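Side-chain contacts in saframycin Mx1 synthetase B (Legionella pneumophila subsp. pneumophila, PDB 3KXW), which belongs to the ANL superfamily of AMP-binding enzymes and holds 5'-O-[(S)-(dodecanoyloxy)(hydroxy)phosphoryl]adenosine in a pocket: residues S29-N34 with E38-Y43; D47-A52 with L78-L83; K352-F355 with V360-A363. One frame throughout, in Å; residues are numbered along the deposited sequence.

Interaction 1: S29-N34 with E38-Y43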
ATOM      1  N   SER A  29     -22.083  -1.952  -6.135  1.00 15.44           N
ATOM      2  CA  SER A  29     -21.055  -1.765  -5.123  1.00 14.74           C
ATOM      3  C   SER A  29     -19.648  -1.788  -5.723  1.00 15.33           C
ATOM      4  O   SER A  29     -18.937  -0.783  -5.709  1.00 16.14           O
ATOM      5  CB  SER A  29     -21.198  -2.853  -4.044  1.00 14.54           C
ATOM      6  OG  SER A  29     -20.147  -2.780  -3.116  1.00 15.57           O
ATOM      7  N   CYS A  30     -19.255  -2.934  -6.265  1.00 15.77           N
ATOM      8  CA  CYS A  30     -17.879  -3.125  -6.711  1.00 16.46           C
ATOM      9  C   CYS A  30     -17.826  -3.471  -8.183  1.00 16.59           C
ATOM     10  O   CYS A  30     -18.570  -4.335  -8.651  1.00 17.09           O
ATOM     11  CB  CYS A  30     -17.220  -4.259  -5.911  1.00 16.02           C
ATOM     12  SG  CYS A  30     -16.869  -3.808  -4.186  1.00 17.18           S
ATOM     13  N   THR A  31     -16.936  -2.802  -8.902  1.00 14.70           N
ATOM     14  CA  THR A  31     -16.699  -3.093 -10.301  1.00 14.68           C
ATOM     15  C   THR A  31     -15.214  -3.364 -10.490  1.00 15.37           C
ATOM     16  O   THR A  31     -14.364  -2.560 -10.068  1.00 13.91           O
ATOM     17  CB  THR A  31     -17.112  -1.916 -11.226  1.00 17.26           C
ATOM     18  OG1 THR A  31     -18.533  -1.693 -11.153  1.00 17.90           O
ATOM     19  CG2 THR A  31     -16.710  -2.194 -12.695  1.00 15.81           C
ATOM     20  N   PHE A  32     -14.904  -4.478 -11.139  1.00 14.24           N
ATOM     21  CA  PHE A  32     -13.507  -4.797 -11.458  1.00 14.53           C
ATOM     22  C   PHE A  32     -13.298  -4.848 -12.986  1.00 16.83           C
ATOM     23  O   PHE A  32     -14.119  -5.410 -13.718  1.00 19.35           O
ATOM     24  CB  PHE A  32     -13.071  -6.097 -10.765  1.00 16.52           C
ATOM     25  CG  PHE A  32     -11.592  -6.297 -10.754  1.00 15.53           C
ATOM     26  CD1 PHE A  32     -10.806  -5.682  -9.787  1.00 16.72           C
ATOM     27  CD2 PHE A  32     -10.977  -7.062 -11.737  1.00 16.60           C
ATOM     28  CE1 PHE A  32      -9.430  -5.844  -9.786  1.00 15.76           C
ATOM     29  CE2 PHE A  32      -9.604  -7.228 -11.749  1.00 17.24           C
ATOM     30  CZ  PHE A  32      -8.831  -6.620 -10.769  1.00 16.20           C
ATOM     31  N   LEU A  33     -12.198  -4.261 -13.442  1.00 15.91           N
ATOM     32  CA  LEU A  33     -11.944  -4.071 -14.853  1.00 18.29           C
ATOM     33  C   LEU A  33     -10.700  -4.845 -15.207  1.00 21.55           C
ATOM     34  O   LEU A  33      -9.709  -4.779 -14.484  1.00 19.34           O
ATOM     35  CB  LEU A  33     -11.727  -2.585 -15.167  1.00 19.94           C
ATOM     36  CG  LEU A  33     -12.782  -1.574 -14.715  1.00 20.71           C
ATOM     37  CD1 LEU A  33     -12.335  -0.143 -15.009  1.00 17.72           C
ATOM     38  CD2 LEU A  33     -14.131  -1.848 -15.360  1.00 21.07           C
ATOM     39  N   ASN A  34     -10.770  -5.619 -16.286  1.00 23.20           N
ATOM     40  CA  ASN A  34      -9.569  -6.209 -16.860  1.00 28.43           C
ATOM     41  C   ASN A  34      -9.578  -5.919 -18.348  1.00 28.72           C
ATOM     42  O   ASN A  34     -10.410  -6.451 -19.068  1.00 31.03           O
ATOM     43  CB  ASN A  34      -9.515  -7.718 -16.617  1.00 30.89           C
ATOM     44  CG  ASN A  34      -8.148  -8.308 -16.950  1.00 32.42           C
ATOM     45  OD1 ASN A  34      -7.180  -7.577 -17.174  1.00 34.23           O
ATOM     46  ND2 ASN A  34      -8.060  -9.627 -16.967  1.00 37.96           N
ATOM     47  N   GLU A  38     -15.686  -5.781 -17.984  1.00 27.83           N
ATOM     48  CA  GLU A  38     -16.313  -5.193 -16.797  1.00 26.98           C
ATOM     49  C   GLU A  38     -17.073  -6.276 -16.036  1.00 28.49           C
ATOM     50  O   GLU A  38     -17.833  -7.030 -16.642  1.00 28.00           O
ATOM     51  CB  GLU A  38     -17.346  -4.158 -17.241  1.00 30.97           C
ATOM     52  CG  GLU A  38     -17.074  -2.708 -16.898  1.00 32.64           C
ATOM     53  CD  GLU A  38     -18.371  -1.906 -16.752  1.00 35.02           C
ATOM     54  OE1 GLU A  38     -19.447  -2.465 -17.062  1.00 37.53           O
ATOM     55  OE2 GLU A  38     -18.320  -0.729 -16.317  1.00 35.17           O
ATOM     56  N   GLU A  39     -16.874  -6.363 -14.723  1.00 23.65           N
ATOM     57  CA  GLU A  39     -17.742  -7.178 -13.882  1.00 23.47           C
ATOM     58  C   GLU A  39     -18.128  -6.406 -12.630  1.00 22.72           C
ATOM     59  O   GLU A  39     -17.279  -5.814 -11.957  1.00 18.47           O
ATOM     60  CB  GLU A  39     -17.089  -8.495 -13.490  1.00 26.92           C
ATOM     61  CG  GLU A  39     -18.086  -9.531 -13.004  1.00 28.26           C
ATOM     62  CD  GLU A  39     -17.418 -10.793 -12.484  1.00 34.15           C
ATOM     63  OE1 GLU A  39     -16.278 -11.091 -12.919  1.00 37.33           O
ATOM     64  OE2 GLU A  39     -18.035 -11.485 -11.635  1.00 35.82           O
ATOM     65  N   THR A  40     -19.418  -6.424 -12.321  1.00 20.32           N
ATOM     66  CA  THR A  40     -19.968  -5.588 -11.260  1.00 19.22           C
ATOM     67  C   THR A  40     -20.754  -6.451 -10.282  1.00 20.67           C
ATOM     68  O   THR A  40     -21.372  -7.429 -10.680  1.00 19.91           O
ATOM     69  CB  THR A  40     -20.882  -4.487 -11.866  1.00 22.14           C
ATOM     70  OG1 THR A  40     -20.063  -3.482 -12.484  1.00 23.88           O
ATOM     71  CG2 THR A  40     -21.739  -3.796 -10.780  1.00 23.01           C
HETATM   72  N   MSE A  41     -20.723  -6.108  -9.007  1.00 17.31           N
HETATM   73  CA  MSE A  41     -21.643  -6.757  -8.074  1.00 18.09           C
HETATM   74  C   MSE A  41     -22.403  -5.736  -7.262  1.00 17.26           C
HETATM   75  O   MSE A  41     -21.869  -4.692  -6.874  1.00 14.93           O
HETATM   76  CB  MSE A  41     -20.949  -7.781  -7.160  1.00 20.82           C
HETATM   77  CG  MSE A  41     -19.829  -7.257  -6.307  1.00 23.30           C
HETATM   78 SE   MSE A  41     -19.214  -8.741  -5.138  1.00 49.61          SE
HETATM   79  CE  MSE A  41     -19.999 -10.213  -6.172  1.00 20.91           C
ATOM     80  N   THR A  42     -23.672  -6.034  -7.048  1.00 16.18           N
ATOM     81  CA  THR A  42     -24.549  -5.172  -6.282  1.00 15.27           C
ATOM     82  C   THR A  42     -24.426  -5.557  -4.814  1.00 15.27           C
ATOM     83  O   THR A  42     -23.782  -6.546  -4.492  1.00 14.30           O
ATOM     84  CB  THR A  42     -25.996  -5.378  -6.713  1.00 15.46           C
ATOM     85  OG1 THR A  42     -26.359  -6.735  -6.464  1.00 14.41           O
ATOM     86  CG2 THR A  42     -26.149  -5.089  -8.213  1.00 17.74           C
ATOM     87  N   TYR A  43     -25.033  -4.774  -3.918  1.00 15.38           N
ATOM     88  CA  TYR A  43     -25.063  -5.172  -2.507  1.00 14.45           C
ATOM     89  C   TYR A  43     -25.770  -6.516  -2.297  1.00 14.39           C
ATOM     90  O   TYR A  43     -25.300  -7.369  -1.550  1.00 14.03           O
ATOM     91  CB  TYR A  43     -25.691  -4.075  -1.648  1.00 15.75           C
ATOM     92  CG  TYR A  43     -24.680  -3.019  -1.248  1.00 14.94           C
ATOM     93  CD1 TYR A  43     -24.542  -1.850  -1.970  1.00 14.49           C
ATOM     94  CD2 TYR A  43     -23.861  -3.210  -0.165  1.00 14.46           C
ATOM     95  CE1 TYR A  43     -23.603  -0.891  -1.610  1.00 15.47           C
ATOM     96  CE2 TYR A  43     -22.922  -2.257   0.211  1.00 14.06           C
ATOM     97  CZ  TYR A  43     -22.803  -1.100  -0.521  1.00 15.13           C
ATOM     98  OH  TYR A  43     -21.855  -0.160  -0.170  1.00 14.33           O
TER
HETATM   99  O   HOH W   1     -20.152  -0.210  -2.365  1.00 17.85           O
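S29-N34 and E38-Y43 form an antiparallel beta hairpin at the edge of a mixed sheet, with a classic beta bulge near its open end. The short strand axes run at 168° and approach to 4.7 Å. Regular pairing is seen at F32 and E39, where F32 N reaches E39 O at 2.8 Å and E39 N returns to F32 O. At the bulge, S29 and C30 both face M41: S29 N and C30 N share M41 O, both in its carbonyl plane, while M41 N binds C30 O.

Between these pairs T31 OG1 and T40 OG1 are hydrogen-bonded at 2.7 Å, and either could be the donor. Each hydroxyl lies beside its own backbone N (chi1 -64° in T31), which brings the two together across the non-hydrogen-bonded pair. On the same face L33 CD2 lies alongside E38 CG at 3.4 Å, and E38 OE2 is bonded to Y259. Y43, just past strand 37-42, turns one ring face to S29 CB, 4.1 Å from the centroid. A water donates to Y43 OH and is also hydrogen-bonded to S29 OG at 2.7 Å; I231 O is a further partner of Y43 OH.

Strand 28-34 continues the sheet through strand 236-239, whereas strand 37-42 is its outermost member. Helix 76-87 packs against C30, F32, E39 and M41, and helix 250-259 against L33 on the other face.

Interaction 2: D47-A52 with L78-L83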
ATOM      1  N   ASP A  47     -23.652  -9.565  -0.506  1.00 13.55           N
ATOM      2  CA  ASP A  47     -24.219 -10.232   0.670  1.00 14.28           C
ATOM      3  C   ASP A  47     -24.497 -11.738   0.417  1.00 13.70           C
ATOM      4  O   ASP A  47     -24.168 -12.599   1.261  1.00 13.85           O
ATOM      5  CB  ASP A  47     -25.508  -9.491   1.051  1.00 14.48           C
ATOM      6  CG  ASP A  47     -26.207 -10.073   2.262  1.00 16.89           C
ATOM      7  OD1 ASP A  47     -25.586 -10.183   3.331  1.00 16.47           O
ATOM      8  OD2 ASP A  47     -27.409 -10.372   2.135  1.00 17.33           O
ATOM      9  N   GLN A  48     -25.088 -12.075  -0.727  1.00 15.05           N
ATOM     10  CA  GLN A  48     -25.365 -13.489  -1.016  1.00 14.99           C
ATOM     11  C   GLN A  48     -24.073 -14.323  -1.153  1.00 15.00           C
ATOM     12  O   GLN A  48     -23.979 -15.425  -0.597  1.00 15.23           O
ATOM     13  CB  GLN A  48     -26.277 -13.677  -2.251  1.00 15.49           C
ATOM     14  CG  GLN A  48     -27.762 -13.281  -2.027  1.00 14.47           C
ATOM     15  CD  GLN A  48     -28.378 -13.942  -0.802  1.00 16.90           C
ATOM     16  OE1 GLN A  48     -28.762 -13.266   0.153  1.00 19.77           O
ATOM     17  NE2 GLN A  48     -28.506 -15.256  -0.835  1.00 15.93           N
ATOM     18  N   HIS A  49     -23.087 -13.810  -1.893  1.00 17.33           N
ATOM     19  CA  HIS A  49     -21.794 -14.502  -1.999  1.00 15.17           C
ATOM     20  C   HIS A  49     -21.113 -14.679  -0.644  1.00 14.40           C
ATOM     21  O   HIS A  49     -20.642 -15.760  -0.320  1.00 13.75           O
ATOM     22  CB  HIS A  49     -20.849 -13.795  -2.990  1.00 17.62           C
ATOM     23  CG  HIS A  49     -21.189 -14.068  -4.421  1.00 18.80           C
ATOM     24  ND1 HIS A  49     -20.899 -15.266  -5.036  1.00 23.32           N
ATOM     25  CD2 HIS A  49     -21.820 -13.312  -5.350  1.00 21.34           C
ATOM     26  CE1 HIS A  49     -21.327 -15.235  -6.286  1.00 26.29           C
ATOM     27  NE2 HIS A  49     -21.898 -14.063  -6.502  1.00 24.93           N
ATOM     28  N   ALA A  50     -21.080 -13.612   0.154  1.00 15.26           N
ATOM     29  CA  ALA A  50     -20.511 -13.673   1.499  1.00 14.57           C
ATOM     30  C   ALA A  50     -21.174 -14.735   2.367  1.00 15.24           C
ATOM     31  O   ALA A  50     -20.496 -15.502   3.076  1.00 14.05           O
ATOM     32  CB  ALA A  50     -20.558 -12.286   2.176  1.00 13.91           C
ATOM     33  N   LYS A  51     -22.504 -14.794   2.319  1.00 14.77           N
ATOM     34  CA  LYS A  51     -23.237 -15.824   3.059  1.00 16.07           C
ATOM     35  C   LYS A  51     -22.908 -17.229   2.580  1.00 15.81           C
ATOM     36  O   LYS A  51     -22.699 -18.131   3.405  1.00 15.26           O
ATOM     37  CB  LYS A  51     -24.750 -15.582   2.977  1.00 16.46           C
ATOM     38  CG  LYS A  51     -25.184 -14.342   3.748  1.00 16.54           C
ATOM     39  CD  LYS A  51     -26.559 -13.838   3.308  1.00 16.96           C
ATOM     40  CE  LYS A  51     -27.246 -13.101   4.442  1.00 19.68           C
ATOM     41  NZ  LYS A  51     -28.350 -12.254   3.943  1.00 18.41           N
ATOM     42  N   ALA A  52     -22.861 -17.415   1.260  1.00 14.69           N
ATOM     43  CA  ALA A  52     -22.520 -18.715   0.680  1.00 16.45           C
ATOM     44  C   ALA A  52     -21.126 -19.173   1.116  1.00 16.64           C
ATOM     45  O   ALA A  52     -20.908 -20.342   1.454  1.00 14.59           O
ATOM     46  CB  ALA A  52     -22.614 -18.657  -0.848  1.00 15.83           C
ATOM     47  N   LEU A  78     -11.585 -12.094  -4.441  1.00 15.48           N
ATOM     48  CA  LEU A  78     -10.921 -11.738  -3.181  1.00 14.13           C
ATOM     49  C   LEU A  78     -11.892 -11.018  -2.238  1.00 12.11           C
ATOM     50  O   LEU A  78     -11.940 -11.300  -1.048  1.00 12.38           O
ATOM     51  CB  LEU A  78      -9.673 -10.901  -3.429  1.00 13.86           C
ATOM     52  CG  LEU A  78      -9.006 -10.229  -2.215  1.00 15.40           C
ATOM     53  CD1 LEU A  78      -8.624 -11.269  -1.152  1.00 15.91           C
ATOM     54  CD2 LEU A  78      -7.766  -9.494  -2.685  1.00 15.30           C
ATOM     55  N   ILE A  79     -12.671 -10.091  -2.775  1.00 12.77           N
ATOM     56  CA  ILE A  79     -13.586  -9.286  -1.952  1.00 13.19           C
ATOM     57  C   ILE A  79     -14.728 -10.133  -1.399  1.00 13.95           C
ATOM     58  O   ILE A  79     -15.105 -10.013  -0.226  1.00 12.90           O
ATOM     59  CB  ILE A  79     -14.149  -8.099  -2.769  1.00 14.39           C
ATOM     60  CG1 ILE A  79     -13.008  -7.147  -3.170  1.00 13.00           C
ATOM     61  CG2 ILE A  79     -15.219  -7.361  -1.965  1.00 14.42           C
ATOM     62  CD1 ILE A  79     -13.402  -6.111  -4.279  1.00 13.45           C
ATOM     63  N   GLN A  80     -15.274 -11.011  -2.231  1.00 13.15           N
ATOM     64  CA  GLN A  80     -16.307 -11.939  -1.749  1.00 14.38           C
ATOM     65  C   GLN A  80     -15.755 -12.828  -0.621  1.00 13.96           C
ATOM     66  O   GLN A  80     -16.432 -13.060   0.379  1.00 13.24           O
ATOM     67  CB  GLN A  80     -16.795 -12.818  -2.906  1.00 14.36           C
ATOM     68  CG  GLN A  80     -17.475 -12.030  -4.031  1.00 16.01           C
ATOM     69  CD  GLN A  80     -17.517 -12.780  -5.341  1.00 22.84           C
ATOM     70  OE1 GLN A  80     -17.176 -13.953  -5.407  1.00 26.61           O
ATOM     71  NE2 GLN A  80     -17.902 -12.093  -6.403  1.00 26.30           N
ATOM     72  N   ALA A  81     -14.541 -13.340  -0.806  1.00 12.55           N
ATOM     73  CA  ALA A  81     -13.944 -14.278   0.162  1.00 13.48           C
ATOM     74  C   ALA A  81     -13.664 -13.569   1.478  1.00 12.56           C
ATOM     75  O   ALA A  81     -13.915 -14.113   2.555  1.00 12.18           O
ATOM     76  CB  ALA A  81     -12.652 -14.929  -0.411  1.00 11.77           C
ATOM     77  N   PHE A  82     -13.166 -12.337   1.392  1.00 12.24           N
ATOM     78  CA  PHE A  82     -12.882 -11.534   2.577  1.00 11.28           C
ATOM     79  C   PHE A  82     -14.171 -11.316   3.392  1.00 12.47           C
ATOM     80  O   PHE A  82     -14.199 -11.535   4.608  1.00 12.59           O
ATOM     81  CB  PHE A  82     -12.252 -10.190   2.166  1.00 11.84           C
ATOM     82  CG  PHE A  82     -11.773  -9.342   3.339  1.00 11.78           C
ATOM     83  CD1 PHE A  82     -10.470  -9.442   3.792  1.00 12.45           C
ATOM     84  CD2 PHE A  82     -12.631  -8.456   3.976  1.00 13.40           C
ATOM     85  CE1 PHE A  82     -10.011  -8.662   4.878  1.00 12.60           C
ATOM     86  CE2 PHE A  82     -12.185  -7.664   5.063  1.00 13.96           C
ATOM     87  CZ  PHE A  82     -10.874  -7.779   5.505  1.00 13.42           C
ATOM     88  N   LEU A  83     -15.244 -10.887   2.741  1.00 12.18           N
ATOM     89  CA  LEU A  83     -16.471 -10.665   3.490  1.00 13.25           C
ATOM     90  C   LEU A  83     -17.004 -12.008   4.012  1.00 13.18           C
ATOM     91  O   LEU A  83     -17.538 -12.101   5.127  1.00 14.01           O
ATOM     92  CB  LEU A  83     -17.535  -9.991   2.617  1.00 13.54           C
ATOM     93  CG  LEU A  83     -17.294  -8.507   2.355  1.00 18.32           C
ATOM     94  CD1 LEU A  83     -18.402  -7.988   1.494  1.00 21.87           C
ATOM     95  CD2 LEU A  83     -17.296  -7.771   3.668  1.00 19.82           C
TER
HETATM   96  O   HOH W   2     -18.244 -16.348  -4.720  1.00 28.95           O
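H49 and Q80 lie side by side and point the same way, stacking a ring on an amide where two helices of the AMP-binding domain cross. The axes of 47-52 and 78-83 approach to 8.0 Å with a signed crossing angle of -59°, consistent with the small A50 at the crossing, where A50 CA comes within 5.4 Å of L83 CA.

The imidazole and the amide planes are only 10° apart. Q80 CD stands 4.0 Å above the H49 plane, shifted toward the rim, so the overlap is offset. Farther back, H49 CB touches Q80 CG at 3.9 Å, and the contact thus runs from aliphatic stems to flat ends. With CG anti to the carbonyl carbon in both residues, and Q80 extended beyond CG (chi2 160°), the amide is carried out level with the ring. Both residues also pack on M41, which places the stack against the C30 and M41 face of the hairpin.

Beside this polar pair is an apolar one, A50 CB to L83 CB at 3.8 Å; L83 also packs on L13 of helix 13-23. On another side of the first helix, K51 NZ forms a salt bridge with D47 OD2 at 2.8 Å, and D47 OD1 binds Y87 OH, a second link to helix 76-87.

No direct hydrogen bond joins the two segments, but a water does: it donates to Q80 OE1 at 2.7 Å and accepts a weak bond from H49 ND1 at 2.9 Å.

Interaction 3: K352-F355 with V360-A363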
ATOM      1  N   LYS A 352      19.290  23.902   4.927  1.00 28.64           N
ATOM      2  CA  LYS A 352      20.192  22.778   4.710  1.00 31.27           C
ATOM      3  C   LYS A 352      20.754  22.285   6.034  1.00 31.30           C
ATOM      4  O   LYS A 352      20.877  21.084   6.272  1.00 31.51           O
ATOM      5  CB  LYS A 352      21.345  23.170   3.795  1.00 34.43           C
ATOM      6  CG  LYS A 352      22.205  21.970   3.420  1.00 37.45           C
ATOM      7  CD  LYS A 352      23.532  22.376   2.800  1.00 39.43           C
ATOM      8  CE  LYS A 352      24.367  21.145   2.459  1.00 44.86           C
ATOM      9  NZ  LYS A 352      24.606  20.267   3.655  1.00 47.66           N
ATOM     10  N   GLU A 353      21.109  23.230   6.893  1.00 30.46           N
ATOM     11  CA  GLU A 353      21.716  22.907   8.166  1.00 30.28           C
ATOM     12  C   GLU A 353      20.652  22.811   9.251  1.00 28.99           C
ATOM     13  O   GLU A 353      19.989  23.795   9.549  1.00 29.91           O
ATOM     14  CB  GLU A 353      22.730  23.992   8.537  1.00 30.51           C
ATOM     15  CG  GLU A 353      23.423  23.734   9.848  1.00 33.03           C
ATOM     16  CD  GLU A 353      24.230  22.456   9.831  1.00 35.50           C
ATOM     17  OE1 GLU A 353      25.010  22.244   8.859  1.00 41.75           O
ATOM     18  OE2 GLU A 353      24.091  21.663  10.789  1.00 33.63           O
ATOM     19  N   GLN A 354      20.516  21.633   9.849  1.00 27.80           N
ATOM     20  CA  GLN A 354      19.539  21.411  10.907  1.00 28.05           C
ATOM     21  C   GLN A 354      20.181  21.237  12.277  1.00 29.05           C
ATOM     22  O   GLN A 354      19.501  20.948  13.260  1.00 27.20           O
ATOM     23  CB  GLN A 354      18.675  20.195  10.576  1.00 26.86           C
ATOM     24  CG  GLN A 354      17.812  20.400   9.355  1.00 25.47           C
ATOM     25  CD  GLN A 354      16.729  21.447   9.580  1.00 25.04           C
ATOM     26  OE1 GLN A 354      16.110  21.509  10.651  1.00 23.86           O
ATOM     27  NE2 GLN A 354      16.487  22.269   8.572  1.00 25.12           N
ATOM     28  N   PHE A 355      21.498  21.406  12.329  1.00 31.71           N
ATOM     29  CA  PHE A 355      22.235  21.348  13.590  1.00 33.32           C
ATOM     30  C   PHE A 355      21.990  20.031  14.320  1.00 37.34           C
ATOM     31  O   PHE A 355      21.912  18.979  13.678  1.00 38.49           O
ATOM     32  CB  PHE A 355      21.893  22.564  14.469  1.00 32.29           C
ATOM     33  CG  PHE A 355      22.128  23.887  13.781  1.00 29.52           C
ATOM     34  CD1 PHE A 355      23.401  24.451  13.737  1.00 28.83           C
ATOM     35  CD2 PHE A 355      21.076  24.561  13.172  1.00 29.05           C
ATOM     36  CE1 PHE A 355      23.618  25.658  13.103  1.00 28.48           C
ATOM     37  CE2 PHE A 355      21.280  25.764  12.535  1.00 28.79           C
ATOM     38  CZ  PHE A 355      22.561  26.327  12.501  1.00 28.39           C
ATOM     39  N   VAL A 360      13.453  22.058  14.390  1.00 21.61           N
ATOM     40  CA  VAL A 360      13.360  22.348  12.970  1.00 20.99           C
ATOM     41  C   VAL A 360      13.903  23.757  12.702  1.00 22.52           C
ATOM     42  O   VAL A 360      13.543  24.719  13.379  1.00 21.41           O
ATOM     43  CB  VAL A 360      11.912  22.230  12.444  1.00 20.17           C
ATOM     44  CG1 VAL A 360      11.859  22.525  10.928  1.00 21.53           C
ATOM     45  CG2 VAL A 360      11.318  20.843  12.769  1.00 20.42           C
ATOM     46  N   HIS A 361      14.768  23.849  11.705  1.00 22.28           N
ATOM     47  CA  HIS A 361      15.380  25.105  11.302  1.00 24.27           C
ATOM     48  C   HIS A 361      14.888  25.469   9.920  1.00 23.24           C
ATOM     49  O   HIS A 361      15.071  24.716   8.964  1.00 24.75           O
ATOM     50  CB  HIS A 361      16.901  24.976  11.395  1.00 23.91           C
ATOM     51  CG  HIS A 361      17.347  24.533  12.752  1.00 23.30           C
ATOM     52  ND1 HIS A 361      17.481  25.410  13.806  1.00 23.62           N
ATOM     53  CD2 HIS A 361      17.586  23.299  13.255  1.00 24.95           C
ATOM     54  CE1 HIS A 361      17.827  24.740  14.892  1.00 24.60           C
ATOM     55  NE2 HIS A 361      17.889  23.456  14.587  1.00 25.46           N
ATOM     56  N   PHE A 362      14.226  26.614   9.829  1.00 24.27           N
ATOM     57  CA  PHE A 362      13.502  26.997   8.635  1.00 26.93           C
ATOM     58  C   PHE A 362      14.342  27.945   7.777  1.00 28.83           C
ATOM     59  O   PHE A 362      15.301  28.530   8.260  1.00 27.24           O
ATOM     60  CB  PHE A 362      12.198  27.690   9.033  1.00 28.09           C
ATOM     61  CG  PHE A 362      11.237  26.809   9.773  1.00 25.99           C
ATOM     62  CD1 PHE A 362      10.429  25.918   9.089  1.00 26.36           C
ATOM     63  CD2 PHE A 362      11.123  26.892  11.156  1.00 27.22           C
ATOM     64  CE1 PHE A 362       9.525  25.111   9.773  1.00 25.27           C
ATOM     65  CE2 PHE A 362      10.225  26.093  11.843  1.00 23.98           C
ATOM     66  CZ  PHE A 362       9.419  25.209  11.150  1.00 24.03           C
ATOM     67  N   ALA A 363      13.976  28.094   6.509  1.00 28.89           N
ATOM     68  CA  ALA A 363      14.729  28.958   5.600  1.00 32.75           C
ATOM     69  C   ALA A 363      13.811  29.655   4.601  1.00 35.04           C
ATOM     70  O   ALA A 363      12.675  29.224   4.390  1.00 33.46           O
ATOM     71  CB  ALA A 363      15.818  28.157   4.875  1.00 29.93           C
TER
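Q354 and H361 are joined by a pair of hydrogen bonds in which one side-chain amide serves both a backbone N-H and a backbone carbonyl. The contact lies at the surface, in the loop between strands 347-350 and 371-374. Q354 OE1 accepts from H361 N at 2.9 Å, with the donor tilted 19° from the carbonyl plane. Q354 NE2 in turn donates to H361 O, also at 2.9 Å; this donor lies in the carbonyl plane and on a lone pair. A bend at chi2 (-68°) folds the glutamine chain so that its amide comes alongside the backbone of H361. The nitrogen has two acceptors, H361 O and A351 O, while the oxygen takes H361 N.

The imidazole of H361 is also fixed. H361 NE2 is hydrogen-bonded to D357 OD1, in the loop residues between the two segments. F355 sends its ring edge toward the face of H361 in a T-shaped stack, with centroids 4.8 Å apart and planes at 71°. F355 CD2 stands 3.5 Å above the imidazole, over its centre. One face of the phenyl ring is covered by E353 CG, and the same glutamate reaches back through E353 OE2 to F355 N at 3.0 Å, met on the anti side of the carboxylate.

The amide's pairing with H361, with A351 O as a second acceptor for NE2, supports its modelled flip. The bond from H361 NE2 to the carboxylate of D357 implies a hydrogen on NE2; the nearby negative charge may also raise the imidazole's tendency to be doubly protonated.

In the fold
From the N terminus, interaction 1 comes first and closes the short turn between strands 28-34 and 37-42. The chain then passes directly into helix 43-59, and interaction 2 brings 47-52 against 78-83, closing a longer loop that includes strand 67-71. These two contacts follow in series but touch, through M41 against both helices and through C30 on I79, joining the sheet edge to the helix pair. Interaction 3 comes much later and closes a short loop, about 41 Å from interaction 1 and 37 Å from interaction 2 between nearest atoms, across the chain's centre. None nests within or crosses another.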